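Local coordinates for protein aspartate aminotransferase (Plasmodium falciparum, PDB 3K7Y) that probably catalyses the reversible transfer of an amino group from L-aspartate to 2-oxoglutarate, as a homodimer that uses pyridoxal 5'-phosphate as its cofactor, at residues Ala365-Leu368 and Lys369-Ile373; Ile394-Lys397 and Ile398-Leu402; Leu84-Gly87 and Asn88-Tyr92; Val228-Ile231 and Arg232-Glu236; Val52-Ala55 and Asp56-Val59. One frame throughout, in Å; residues are numbered along the deposited sequence.

All five contacts are local, but two pairs of them meet in space. Contacts 1 and 2 have centres 10 Å apart: His371 ND1 packs against Lys397 CD at 3.4 Å, and Leu368 lies against helix 390-403. Contacts 3 and 4, centres 9 Å apart, are joined by probable hydrogen bonds, from Arg232 NE to Ile85 O at 3.1 Å and from Tyr92 N to Glu235 OE2 at 3.3 Å. This second pair lies on the opposite side of the chain's centre from the first. Contacts 4 and 5 come nearer the cofactor: the side chains of Ile231 and Val52 are each about 13 Å from a bound pyridoxal phosphate, while contacts 1 and 2 are remote.

Contact 1 (Ala365-Leu368 and Lys369-Ile373); sequences AEHL and KTHHI
Lys369 turns back along the chain to meet Glu366, forming a salt bridge in which NZ lies 3.2 Å from OE2. The ammonium comes to the syn side of that oxygen but stands 29° out of the carboxylate plane, and a weaker bond of 3.4 Å runs from NZ to Glu366 OE1. Two bends bring the ends together: Glu366 folds at chi2 (55°), while Lys369 stays straight through chi3 and kinks only at its last torsion. On the way its CG passes Ala365 O, so the aliphatic part lies along the turn. One residue later, Thr370 OG1 and Thr370 N both make weak hydrogen bonds to His367 O. That hydroxyl oxygen also lies over the centre of the His371 imidazole, 3.5 Å above the ring plane. Beneath the turn the apolar contact is between Leu368 and Ile373, whose CD1 atoms are 3.8 Å apart. Ile373 has CG1 anti to its backbone N (chi1 165°), which carries the longer branch across to the leucine methyls. Outside the segments, His367 touches Ser401 and Leu368 touches Ile375. Residues 365-367 have helical backbone angles without regular helix bonding. His372 is the centre of an inverse gamma turn, just before the chain enters strand 373-374 and its short parallel pairing with strand 32-33, away from the cofactor site.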
loop_
_atom_site.group_PDB
_atom_site.type_symbol
_atom_site.label_atom_id
_atom_site.label_comp_id
_atom_site.label_asym_id
_atom_site.label_seq_id
_atom_site.Cartn_x
_atom_site.Cartn_y
_atom_site.Cartn_z
ATOM N N ALA A 365 19.592 25.680 -14.112
ATOM C CA ALA A 365 18.345 24.913 -14.115
ATOM C C ALA A 365 17.097 25.720 -14.481
ATOM O O ALA A 365 16.235 25.227 -15.214
ATOM C CB ALA A 365 18.154 24.210 -12.776
ATOM N N GLU A 366 17.003 26.948 -13.979
ATOM C CA GLU A 366 15.806 27.756 -14.181
ATOM C C GLU A 366 15.909 28.573 -15.459
ATOM O O GLU A 366 14.929 29.167 -15.905
ATOM C CB GLU A 366 15.524 28.642 -12.952
ATOM C CG GLU A 366 14.038 28.750 -12.547
ATOM C CD GLU A 366 13.365 27.381 -12.321
ATOM O OE1 GLU A 366 12.200 27.224 -12.744
ATOM O OE2 GLU A 366 13.991 26.459 -11.734
ATOM N N HIS A 367 17.096 28.599 -16.053
ATOM C CA HIS A 367 17.267 29.233 -17.352
ATOM C C HIS A 367 17.060 28.227 -18.469
ATOM O O HIS A 367 16.777 28.598 -19.604
ATOM C CB HIS A 367 18.644 29.892 -17.500
ATOM C CG HIS A 367 18.627 31.081 -18.404
ATOM N ND1 HIS A 367 18.078 31.041 -19.671
ATOM C CD2 HIS A 367 19.038 32.357 -18.211
ATOM C CE1 HIS A 367 18.171 32.237 -20.227
ATOM N NE2 HIS A 367 18.748 33.055 -19.361
ATOM N N LEU A 368 17.213 26.952 -18.143
ATOM C CA LEU A 368 17.034 25.891 -19.109
ATOM C C LEU A 368 15.564 25.653 -19.362
ATOM O O LEU A 368 15.199 24.782 -20.152
ATOM C CB LEU A 368 17.667 24.598 -18.597
ATOM C CG LEU A 368 19.087 24.187 -19.011
ATOM C CD1 LEU A 368 19.429 22.835 -18.406
ATOM C CD2 LEU A 368 19.259 24.136 -20.524
ATOM N N LYS A 369 14.722 26.416 -18.669
ATOM C CA LYS A 369 13.273 26.291 -18.804
ATOM C C LYS A 369 12.691 27.311 -19.776
ATOM O O LYS A 369 11.632 27.062 -20.345
ATOM C CB LYS A 369 12.584 26.334 -17.437
ATOM C CG LYS A 369 12.806 25.047 -16.643
ATOM C CD LYS A 369 12.237 25.061 -15.222
ATOM C CE LYS A 369 12.560 23.733 -14.522
ATOM N NZ LYS A 369 12.795 23.851 -13.053
ATOM N N THR A 370 13.398 28.427 -19.997
ATOM C CA THR A 370 13.013 29.411 -21.030
ATOM C C THR A 370 13.048 28.737 -22.403
ATOM O O THR A 370 12.257 29.050 -23.295
ATOM C CB THR A 370 13.876 30.724 -21.027
ATOM O OG1 THR A 370 15.099 30.530 -21.746
ATOM C CG2 THR A 370 14.203 31.191 -19.614
ATOM N N HIS A 371 13.992 27.819 -22.556
ATOM C CA HIS A 371 13.942 26.806 -23.595
ATOM C C HIS A 371 13.179 25.654 -22.951
ATOM O O HIS A 371 13.057 25.590 -21.726
ATOM C CB HIS A 371 15.357 26.394 -23.972
ATOM C CG HIS A 371 16.327 27.531 -23.944
ATOM N ND1 HIS A 371 16.411 28.451 -24.963
ATOM C CD2 HIS A 371 17.225 27.918 -23.009
ATOM C CE1 HIS A 371 17.339 29.344 -24.670
ATOM N NE2 HIS A 371 17.848 29.044 -23.490
ATOM N N HIS A 372 12.645 24.733 -23.734
ATOM C CA HIS A 372 11.609 23.898 -23.145
ATOM C C HIS A 372 12.129 22.553 -22.637
ATOM O O HIS A 372 11.567 21.485 -22.905
ATOM C CB HIS A 372 10.377 23.866 -24.061
ATOM C CG HIS A 372 9.885 25.238 -24.413
ATOM N ND1 HIS A 372 10.186 25.853 -25.611
ATOM C CD2 HIS A 372 9.182 26.146 -23.690
ATOM C CE1 HIS A 372 9.663 27.068 -25.627
ATOM N NE2 HIS A 372 9.046 27.269 -24.474
ATOM N N ILE A 373 13.202 22.646 -21.853
ATOM C CA ILE A 373 13.861 21.474 -21.263
ATOM C C ILE A 373 13.883 21.479 -19.724
ATOM O O ILE A 373 14.349 22.441 -19.103
ATOM C CB ILE A 373 15.299 21.284 -21.808
ATOM C CG1 ILE A 373 16.055 20.306 -20.900
ATOM C CG2 ILE A 373 16.016 22.624 -21.985
ATOM C CD1 ILE A 373 17.532 20.564 -20.743
#

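Contact 2 (Ile394-Lys397 and Ile398-Leu402); sequences IADK and ICLSL
Lys397 and Leu400 lie side by side and point the same way, CD of the lysine 4.0 Å from CD1 of the leucine. Bends at chi2 (-50°) and chi4 bring the lysine tip back toward Asp396, where NZ and OD2 form a long salt bridge of 3.9 Å. One turn earlier on the buried side, Ile394 CG2 faces Ile398 CD1 at 4.2 Å. The backbone beneath these pairs is regular alpha helix. Ile398 N reaches Ile394 O at 3.0 Å, and Leu400 N bonds Asp396 O at 2.8 Å with an N-H...O angle of 164°. Cys399 N donates to Ala395 O at 3.2 Å and makes a weak second bond to Asp396 O.

Further out, the carboxylate of Asp396 is positioned by Tyr339, whose hydroxyl hydrogen-bonds OD1; the same tyrosine also touches Cys399 and Leu400. The apolar side of the segment, with Ile394, Ala395 and Ile398, rests on Phe328 and Leu332 of helix 304-335. Helix 390-403 is therefore amphipathic here. Its polar flank carries a carboxylate held chiefly by a tyrosine hydroxyl, with the lysine at long range, and the neighbouring ammonium would probably help to keep that carboxylate ionised. Its other flank gains hydrophobic burial against the long helix.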
loop_
_atom_site.group_PDB
_atom_site.type_symbol
_atom_site.label_atom_id
_atom_site.label_comp_id
_atom_site.label_asym_id
_atom_site.label_seq_id
_atom_site.Cartn_x
_atom_site.Cartn_y
_atom_site.Cartn_z
ATOM N N ILE A 394 19.376 19.931 -27.056
ATOM C CA ILE A 394 19.730 19.905 -25.644
ATOM C C ILE A 394 21.134 20.463 -25.400
ATOM O O ILE A 394 21.315 21.417 -24.633
ATOM C CB ILE A 394 19.652 18.472 -25.080
ATOM C CG1 ILE A 394 18.235 17.920 -25.208
ATOM C CG2 ILE A 394 20.082 18.452 -23.631
ATOM C CD1 ILE A 394 18.124 16.458 -24.904
ATOM N N ALA A 395 22.113 19.855 -26.066
ATOM C CA ALA A 395 23.522 20.128 -25.832
ATOM C C ALA A 395 23.831 21.569 -26.176
ATOM O O ALA A 395 24.524 22.259 -25.422
ATOM C CB ALA A 395 24.390 19.171 -26.639
ATOM N N ASP A 396 23.289 22.018 -27.303
ATOM C CA ASP A 396 23.343 23.416 -27.682
ATOM C C ASP A 396 22.831 24.306 -26.550
ATOM O O ASP A 396 23.594 25.084 -25.987
ATOM C CB ASP A 396 22.556 23.650 -28.973
ATOM C CG ASP A 396 22.559 25.099 -29.410
ATOM O OD1 ASP A 396 23.293 25.932 -28.828
ATOM O OD2 ASP A 396 21.811 25.404 -30.353
ATOM N N LYS A 397 21.557 24.169 -26.197
ATOM C CA LYS A 397 20.951 25.035 -25.187
ATOM C C LYS A 397 21.692 25.079 -23.842
ATOM O O LYS A 397 21.694 26.117 -23.171
ATOM C CB LYS A 397 19.476 24.688 -24.981
ATOM C CG LYS A 397 18.546 25.101 -26.140
ATOM C CD LYS A 397 18.743 26.560 -26.547
ATOM C CE LYS A 397 17.854 26.952 -27.712
ATOM N NZ LYS A 397 18.259 26.293 -28.986
ATOM N N ILE A 398 22.318 23.958 -23.466
ATOM C CA ILE A 398 23.128 23.845 -22.250
ATOM C C ILE A 398 24.341 24.747 -22.321
ATOM O O ILE A 398 24.687 25.427 -21.358
ATOM C CB ILE A 398 23.622 22.401 -22.040
ATOM C CG1 ILE A 398 22.527 21.535 -21.404
ATOM C CG2 ILE A 398 24.869 22.378 -21.154
ATOM C CD1 ILE A 398 22.978 20.119 -21.045
ATOM N N CYS A 399 24.996 24.728 -23.475
ATOM C CA CYS A 399 26.157 25.562 -23.713
ATOM C C CYS A 399 25.708 27.010 -23.834
ATOM O O CYS A 399 26.180 27.864 -23.093
ATOM C CB CYS A 399 26.891 25.090 -24.968
ATOM S SG CYS A 399 27.559 23.382 -24.833
ATOM N N LEU A 400 24.772 27.273 -24.747
ATOM C CA LEU A 400 24.192 28.611 -24.927
ATOM C C LEU A 400 23.881 29.187 -23.565
ATOM O O LEU A 400 24.300 30.302 -23.206
ATOM C CB LEU A 400 22.894 28.529 -25.749
ATOM C CG LEU A 400 22.328 29.821 -26.354
ATOM C CD1 LEU A 400 21.301 29.510 -27.448
ATOM C CD2 LEU A 400 21.728 30.734 -25.298
ATOM N N SER A 401 23.151 28.381 -22.808
ATOM C CA SER A 401 22.710 28.782 -21.503
ATOM C C SER A 401 23.869 28.962 -20.542
ATOM O O SER A 401 23.873 29.888 -19.726
ATOM C CB SER A 401 21.757 27.774 -20.952
ATOM O OG SER A 401 20.978 28.443 -20.012
ATOM N N LEU A 402 24.866 28.091 -20.651
ATOM C CA LEU A 402 26.017 28.170 -19.778
ATOM C C LEU A 402 26.815 29.439 -19.990
ATOM O O LEU A 402 27.341 30.011 -19.032
ATOM C CB LEU A 402 26.897 26.943 -19.946
ATOM C CG LEU A 402 26.626 25.943 -18.829
ATOM C CD1 LEU A 402 27.133 24.548 -19.174
ATOM C CD2 LEU A 402 27.241 26.466 -17.536
#

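Contact 3 (Leu84-Gly87 and Asn88-Tyr92); sequences LIFG and NNSKY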
loop_
_atom_site.group_PDB
_atom_site.type_symbol
_atom_site.label_atom_id
_atom_site.label_comp_id
_atom_site.label_asym_id
_atom_site.label_seq_id
_atom_site.Cartn_x
_atom_site.Cartn_y
_atom_site.Cartn_z
ATOM N N LEU A 84 17.539 -13.094 -6.515
ATOM C CA LEU A 84 18.087 -11.969 -7.246
ATOM C C LEU A 84 19.125 -11.206 -6.449
ATOM O O LEU A 84 20.105 -10.750 -7.022
ATOM C CB LEU A 84 16.979 -11.039 -7.737
ATOM C CG LEU A 84 15.937 -11.656 -8.673
ATOM C CD1 LEU A 84 14.956 -10.599 -9.149
ATOM C CD2 LEU A 84 16.611 -12.317 -9.852
ATOM N N ILE A 85 18.937 -11.072 -5.139
ATOM C CA ILE A 85 19.914 -10.315 -4.369
ATOM C C ILE A 85 21.042 -11.161 -3.816
ATOM O O ILE A 85 22.180 -10.718 -3.810
ATOM C CB ILE A 85 19.304 -9.390 -3.282
ATOM C CG1 ILE A 85 18.540 -10.189 -2.229
ATOM C CG2 ILE A 85 18.455 -8.259 -3.918
ATOM C CD1 ILE A 85 17.106 -10.540 -2.585
ATOM N N PHE A 86 20.744 -12.375 -3.369
ATOM C CA PHE A 86 21.767 -13.226 -2.749
ATOM C C PHE A 86 22.325 -14.261 -3.724
ATOM O O PHE A 86 23.204 -15.033 -3.370
ATOM C CB PHE A 86 21.224 -13.928 -1.488
ATOM C CG PHE A 86 20.816 -12.982 -0.356
ATOM C CD1 PHE A 86 21.731 -12.605 0.627
ATOM C CD2 PHE A 86 19.511 -12.508 -0.253
ATOM C CE1 PHE A 86 21.356 -11.753 1.670
ATOM C CE2 PHE A 86 19.133 -11.656 0.784
ATOM C CZ PHE A 86 20.056 -11.281 1.745
ATOM N N GLY A 87 21.807 -14.268 -4.948
ATOM C CA GLY A 87 22.279 -15.165 -5.993
ATOM C C GLY A 87 21.780 -16.566 -5.780
ATOM O O GLY A 87 20.700 -16.767 -5.220
ATOM N N ASN A 88 22.567 -17.533 -6.246
ATOM C CA ASN A 88 22.321 -18.945 -5.954
ATOM C C ASN A 88 23.555 -19.823 -6.167
ATOM O O ASN A 88 24.261 -19.684 -7.163
ATOM C CB ASN A 88 21.102 -19.504 -6.715
ATOM C CG ASN A 88 21.305 -19.548 -8.210
ATOM O OD1 ASN A 88 21.134 -20.593 -8.832
ATOM N ND2 ASN A 88 21.664 -18.412 -8.799
ATOM N N ASN A 89 23.825 -20.703 -5.209
ATOM C CA ASN A 89 23.020 -20.756 -4.002
ATOM C C ASN A 89 23.688 -20.046 -2.831
ATOM O O ASN A 89 24.886 -19.744 -2.863
ATOM C CB ASN A 89 22.597 -22.195 -3.683
ATOM C CG ASN A 89 21.428 -22.666 -4.548
ATOM O OD1 ASN A 89 20.441 -23.197 -4.041
ATOM N ND2 ASN A 89 21.536 -22.465 -5.857
ATOM N N SER A 90 22.889 -19.767 -1.811
ATOM C CA SER A 90 23.313 -18.935 -0.715
ATOM C C SER A 90 23.432 -19.754 0.560
ATOM O O SER A 90 22.720 -20.740 0.737
ATOM C CB SER A 90 22.289 -17.825 -0.550
ATOM O OG SER A 90 22.540 -17.029 0.583
ATOM N N LYS A 91 24.360 -19.354 1.429
ATOM C CA LYS A 91 24.435 -19.856 2.812
ATOM C C LYS A 91 23.173 -19.445 3.597
ATOM O O LYS A 91 22.738 -20.148 4.506
ATOM C CB LYS A 91 25.682 -19.284 3.518
ATOM C CG LYS A 91 27.046 -19.841 3.080
ATOM C CD LYS A 91 27.451 -21.063 3.913
ATOM C CE LYS A 91 28.967 -21.152 4.124
ATOM N NZ LYS A 91 29.711 -21.626 2.929
ATOM N N TYR A 92 22.602 -18.298 3.225
ATOM C CA TYR A 92 21.475 -17.686 3.916
ATOM C C TYR A 92 20.115 -18.223 3.480
ATOM O O TYR A 92 19.258 -18.469 4.319
ATOM C CB TYR A 92 21.485 -16.173 3.705
ATOM C CG TYR A 92 22.497 -15.378 4.512
ATOM C CD1 TYR A 92 22.793 -14.052 4.169
ATOM C CD2 TYR A 92 23.149 -15.929 5.618
ATOM C CE1 TYR A 92 23.710 -13.298 4.907
ATOM C CE2 TYR A 92 24.069 -15.180 6.364
ATOM C CZ TYR A 92 24.343 -13.869 5.999
ATOM O OH TYR A 92 25.241 -13.126 6.726
#
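Phe86 and Tyr92 are brought together by matching first torsions: in each, CG is anti to the residue's own carbonyl carbon, with chi1 -63° for the phenylalanine and -76° for the tyrosine. CE1 of Phe86 arrives at the edge of the tyrosine ring, close to its plane, 3.7 Å from Tyr92 CD1. The two rings meet obliquely, planes at 75° and centroids 6.0 Å apart. Ser90 adds to the contact, its CB 4.1 Å from Phe86 CB. Having OG anti to its backbone N also lets the serine accept from Tyr92 N, an ST turn with an oxygen-to-nitrogen distance of 2.9 Å, although the position of that oxygen is less certain in the model. Tyr92 N is probably also hydrogen-bonded to Glu235 OE2 of helix 229-235.

The chain path that makes this possible starts at Gly87, which has positive phi and ends the helix. A cis peptide follows between Asn88 and Asn89, and the loop doubles back so that Tyr92 comes beside the last helical residue. The tyrosine hydroxyl is hydrogen-bonded to Ile239 O, which ties the far end of the ring to another loop. Phe86 and Tyr92 both pack on Ile98 and Val264, so the pair fills the join between the end of helix 75-86 and the neighbouring strands 98-104 and 258-264.

Contact 4 (Val228-Ile231 and Arg232-Glu236); sequences VLLI and RKFEE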
loop_
_atom_site.group_PDB
_atom_site.type_symbol
_atom_site.label_atom_id
_atom_site.label_comp_id
_atom_site.label_asym_id
_atom_site.label_seq_id
_atom_site.Cartn_x
_atom_site.Cartn_y
_atom_site.Cartn_z
ATOM N N VAL A 228 25.109 -6.106 -7.382
ATOM C CA VAL A 228 24.771 -6.506 -6.029
ATOM C C VAL A 228 25.920 -7.292 -5.364
ATOM O O VAL A 228 25.704 -8.059 -4.423
ATOM C CB VAL A 228 23.428 -7.284 -6.053
ATOM C CG1 VAL A 228 23.640 -8.803 -6.020
ATOM C CG2 VAL A 228 22.515 -6.821 -4.953
ATOM N N LEU A 229 27.147 -7.073 -5.837
ATOM C CA LEU A 229 28.297 -7.837 -5.334
ATOM C C LEU A 229 28.577 -7.603 -3.857
ATOM O O LEU A 229 28.784 -8.563 -3.109
ATOM C CB LEU A 229 29.577 -7.599 -6.159
ATOM C CG LEU A 229 30.859 -8.334 -5.726
ATOM C CD1 LEU A 229 30.661 -9.835 -5.526
ATOM C CD2 LEU A 229 31.970 -8.090 -6.724
ATOM N N LEU A 230 28.583 -6.341 -3.435
ATOM C CA LEU A 230 28.931 -6.030 -2.064
ATOM C C LEU A 230 28.082 -6.862 -1.132
ATOM O O LEU A 230 28.578 -7.374 -0.123
ATOM C CB LEU A 230 28.712 -4.565 -1.758
ATOM C CG LEU A 230 29.700 -3.894 -0.802
ATOM C CD1 LEU A 230 28.956 -2.795 -0.067
ATOM C CD2 LEU A 230 30.402 -4.825 0.188
ATOM N N ILE A 231 26.807 -7.007 -1.488
ATOM C CA ILE A 231 25.869 -7.760 -0.672
ATOM C C ILE A 231 26.338 -9.201 -0.578
ATOM O O ILE A 231 26.386 -9.770 0.519
ATOM C CB ILE A 231 24.432 -7.677 -1.223
ATOM C CG1 ILE A 231 23.894 -6.263 -1.032
ATOM C CG2 ILE A 231 23.521 -8.674 -0.519
ATOM C CD1 ILE A 231 22.567 -5.996 -1.692
ATOM N N ARG A 232 26.701 -9.780 -1.719
ATOM C CA ARG A 232 27.126 -11.182 -1.759
ATOM C C ARG A 232 28.453 -11.409 -1.042
ATOM O O ARG A 232 28.630 -12.401 -0.328
ATOM C CB ARG A 232 27.151 -11.706 -3.193
ATOM C CG ARG A 232 25.765 -12.098 -3.667
ATOM C CD ARG A 232 25.676 -12.158 -5.162
ATOM N NE ARG A 232 24.308 -11.970 -5.632
ATOM C CZ ARG A 232 23.843 -12.463 -6.775
ATOM N NH1 ARG A 232 24.628 -13.197 -7.546
ATOM N NH2 ARG A 232 22.586 -12.244 -7.143
ATOM N N LYS A 233 29.365 -10.463 -1.203
ATOM C CA LYS A 233 30.604 -10.490 -0.451
ATOM C C LYS A 233 30.303 -10.425 1.055
ATOM O O LYS A 233 30.767 -11.281 1.801
ATOM C CB LYS A 233 31.551 -9.387 -0.924
ATOM C CG LYS A 233 32.995 -9.818 -0.880
ATOM C CD LYS A 233 33.865 -9.160 -1.959
ATOM C CE LYS A 233 35.338 -9.522 -1.706
ATOM N NZ LYS A 233 36.325 -8.932 -2.659
ATOM N N PHE A 234 29.501 -9.440 1.478
ATOM C CA PHE A 234 28.973 -9.342 2.852
ATOM C C PHE A 234 28.457 -10.673 3.398
ATOM O O PHE A 234 28.726 -11.038 4.543
ATOM C CB PHE A 234 27.801 -8.368 2.896
ATOM C CG PHE A 234 28.133 -7.020 3.452
ATOM C CD1 PHE A 234 28.576 -5.996 2.627
ATOM C CD2 PHE A 234 27.945 -6.752 4.797
ATOM C CE1 PHE A 234 28.861 -4.733 3.144
ATOM C CE2 PHE A 234 28.232 -5.494 5.313
ATOM C CZ PHE A 234 28.692 -4.488 4.483
ATOM N N GLU A 235 27.681 -11.374 2.577
ATOM C CA GLU A 235 27.105 -12.655 2.963
ATOM C C GLU A 235 28.175 -13.698 3.293
ATOM O O GLU A 235 28.107 -14.359 4.330
ATOM C CB GLU A 235 26.179 -13.170 1.868
ATOM C CG GLU A 235 25.786 -14.626 2.052
ATOM C CD GLU A 235 24.715 -15.058 1.086
ATOM O OE1 GLU A 235 24.798 -14.706 -0.116
ATOM O OE2 GLU A 235 23.784 -15.748 1.537
ATOM N N GLU A 236 29.155 -13.855 2.410
ATOM C CA GLU A 236 30.306 -14.675 2.741
ATOM C C GLU A 236 30.963 -14.048 3.963
ATOM O O GLU A 236 31.013 -12.827 4.075
ATOM C CB GLU A 236 31.280 -14.743 1.574
ATOM C CG GLU A 236 32.377 -15.778 1.773
ATOM C CD GLU A 236 32.938 -16.294 0.463
ATOM O OE1 GLU A 236 33.011 -15.491 -0.496
ATOM O OE2 GLU A 236 33.300 -17.496 0.392
#
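The Phe234 ring meets Leu230 one helical turn back. At the ring edge, in its plane, lies the carbonyl oxygen Leu230 O, 3.1 Å from CD1. The leucine side chain comes in obliquely, with Leu230 CD2 beside CD1 and CE1 of the phenylalanine ring. Phe212 of the sheet forms an edge-to-face pair with the same ring, and Ile200 of helix 193-206 touches both Phe234 and Leu230. The other flat group, the Arg232 guanidinium, is met obliquely by a Val228 methyl: CG1 is 3.3 Å from NE, and the two side chains cross at about a right angle. Arg232 reaches there because its chain is extended from CG to NE, after a first torsion of -81° that sets CG beside the backbone N. Its polar end has partners beyond the segment, a salt bridge with Glu225 and a hydrogen bond to the end of helix 75-86 at Ile85 O.

Backbone bonding is cleanest in the middle of the helix, where Lys233 N bonds Leu229 O at 2.8 Å and Phe234 N bonds Leu230 O at 2.8 Å. It slackens at the start, where Val228 occupies the N-cap position and its oxygen accepts weak bonds from Ile231 N and Arg232 N. Lys233 NZ is salt-bridged to Asp197 of the neighbouring helix 193-206. Leu230, Ile231 and Phe234 face strand 209-214, making this short helix the covering element of a beta-alpha-beta unit that runs on to strand 241-246 in the large sheet of the aminotransferase fold.

Contact 5 (Val52-Ala55 and Asp56-Val59); sequences VLNA and DKLV
Asp56 N donates to Val52 O at 2.9 Å, an i to i+4 bond of alpha helix 50-62. The carboxylate of the same residue has its strongest partner across the dimer interface, where Asp56 OD2 forms a salt bridge with Lys66 of the second subunit. Along the backbone, Leu58 N donates to Asn54 O at 2.8 Å, running close to the C=O direction with a C=O...N angle of 164°. Lys57 N reaches Leu53 O less directly: that bond is longer, 3.3 Å, and the donor is tilted 34° from the carbonyl plane. Val59 N closes the turn on Ala55 O at 2.9 Å.

Within the chain the side chain of Asp56 also touches His292 and Ile296 of helix 291-302. Val52 and Leu53 extend the subunit contact, packing on Lys66 and Lys64 of the other chain respectively. Val52 also rests on Leu300, and its side chain is about 11 Å from that of the cofactor-binding Lys249. Val52 thus touches both the partner subunit and the loop residues Met251 and Leu253 of its own chain.

On another flank, Asn54 and Lys57 lie side by side and point the same way. Both carry CG beside the backbone N, and the lysine then bends at chi3 to run past the amide. What meets there is nitrogen against methylene: Asn54 ND2 is 3.7 Å from Lys57 CE.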
loop_
_atom_site.group_PDB
_atom_site.type_symbol
_atom_site.label_atom_id
_atom_site.label_comp_id
_atom_site.label_asym_id
_atom_site.label_seq_id
_atom_site.Cartn_x
_atom_site.Cartn_y
_atom_site.Cartn_z
ATOM N N VAL A 52 7.272 -9.031 -19.421
ATOM C CA VAL A 52 6.298 -8.500 -18.475
ATOM C C VAL A 52 4.882 -8.529 -19.029
ATOM O O VAL A 52 3.958 -8.935 -18.322
ATOM C CB VAL A 52 6.684 -7.088 -17.990
ATOM C CG1 VAL A 52 5.477 -6.353 -17.446
ATOM C CG2 VAL A 52 7.780 -7.180 -16.931
ATOM N N LEU A 53 4.714 -8.123 -20.287
ATOM C CA LEU A 53 3.418 -8.236 -20.958
ATOM C C LEU A 53 2.937 -9.693 -21.029
ATOM O O LEU A 53 1.733 -9.961 -20.993
ATOM C CB LEU A 53 3.450 -7.621 -22.366
ATOM C CG LEU A 53 3.710 -6.129 -22.630
ATOM C CD1 LEU A 53 3.180 -5.719 -23.998
ATOM C CD2 LEU A 53 3.108 -5.234 -21.571
ATOM N N ASN A 54 3.882 -10.625 -21.125
ATOM C CA ASN A 54 3.552 -12.043 -21.167
ATOM C C ASN A 54 3.252 -12.619 -19.784
ATOM O O ASN A 54 2.313 -13.399 -19.623
ATOM C CB ASN A 54 4.644 -12.837 -21.886
ATOM C CG ASN A 54 4.748 -12.482 -23.366
ATOM O OD1 ASN A 54 5.754 -12.775 -24.010
ATOM N ND2 ASN A 54 3.712 -11.841 -23.907
ATOM N N ALA A 55 4.037 -12.226 -18.788
ATOM C CA ALA A 55 3.723 -12.561 -17.406
ATOM C C ALA A 55 2.292 -12.111 -17.094
ATOM O O ALA A 55 1.514 -12.861 -16.502
ATOM C CB ALA A 55 4.725 -11.923 -16.449
ATOM N N ASP A 56 1.941 -10.900 -17.523
ATOM C CA ASP A 56 0.581 -10.401 -17.348
ATOM C C ASP A 56 -0.466 -11.367 -17.891
ATOM O O ASP A 56 -1.338 -11.813 -17.146
ATOM C CB ASP A 56 0.405 -9.012 -17.967
ATOM C CG ASP A 56 0.044 -7.955 -16.933
ATOM O OD1 ASP A 56 -0.384 -8.327 -15.819
ATOM O OD2 ASP A 56 0.163 -6.752 -17.240
ATOM N N LYS A 57 -0.367 -11.691 -19.180
ATOM C CA LYS A 57 -1.261 -12.664 -19.807
ATOM C C LYS A 57 -1.269 -13.967 -19.029
ATOM O O LYS A 57 -2.315 -14.400 -18.563
ATOM C CB LYS A 57 -0.875 -12.917 -21.271
ATOM C CG LYS A 57 -1.480 -11.919 -22.260
ATOM C CD LYS A 57 -1.187 -12.280 -23.716
ATOM C CE LYS A 57 0.055 -11.558 -24.241
ATOM N NZ LYS A 57 0.264 -11.810 -25.705
ATOM N N LEU A 58 -0.094 -14.571 -18.873
ATOM C CA LEU A 58 0.075 -15.773 -18.059
ATOM C C LEU A 58 -0.727 -15.750 -16.756
ATOM O O LEU A 58 -1.286 -16.771 -16.351
ATOM C CB LEU A 58 1.558 -15.993 -17.732
ATOM C CG LEU A 58 2.392 -16.973 -18.557
ATOM C CD1 LEU A 58 1.668 -18.311 -18.752
ATOM C CD2 LEU A 58 2.790 -16.374 -19.891
ATOM N N VAL A 59 -0.778 -14.588 -16.108
ATOM C CA VAL A 59 -1.410 -14.458 -14.796
ATOM C C VAL A 59 -2.932 -14.506 -14.826
ATOM O O VAL A 59 -3.558 -15.056 -13.927
ATOM C CB VAL A 59 -0.933 -13.196 -14.058
ATOM C CG1 VAL A 59 -1.932 -12.768 -12.989
ATOM C CG2 VAL A 59 0.428 -13.452 -13.447
#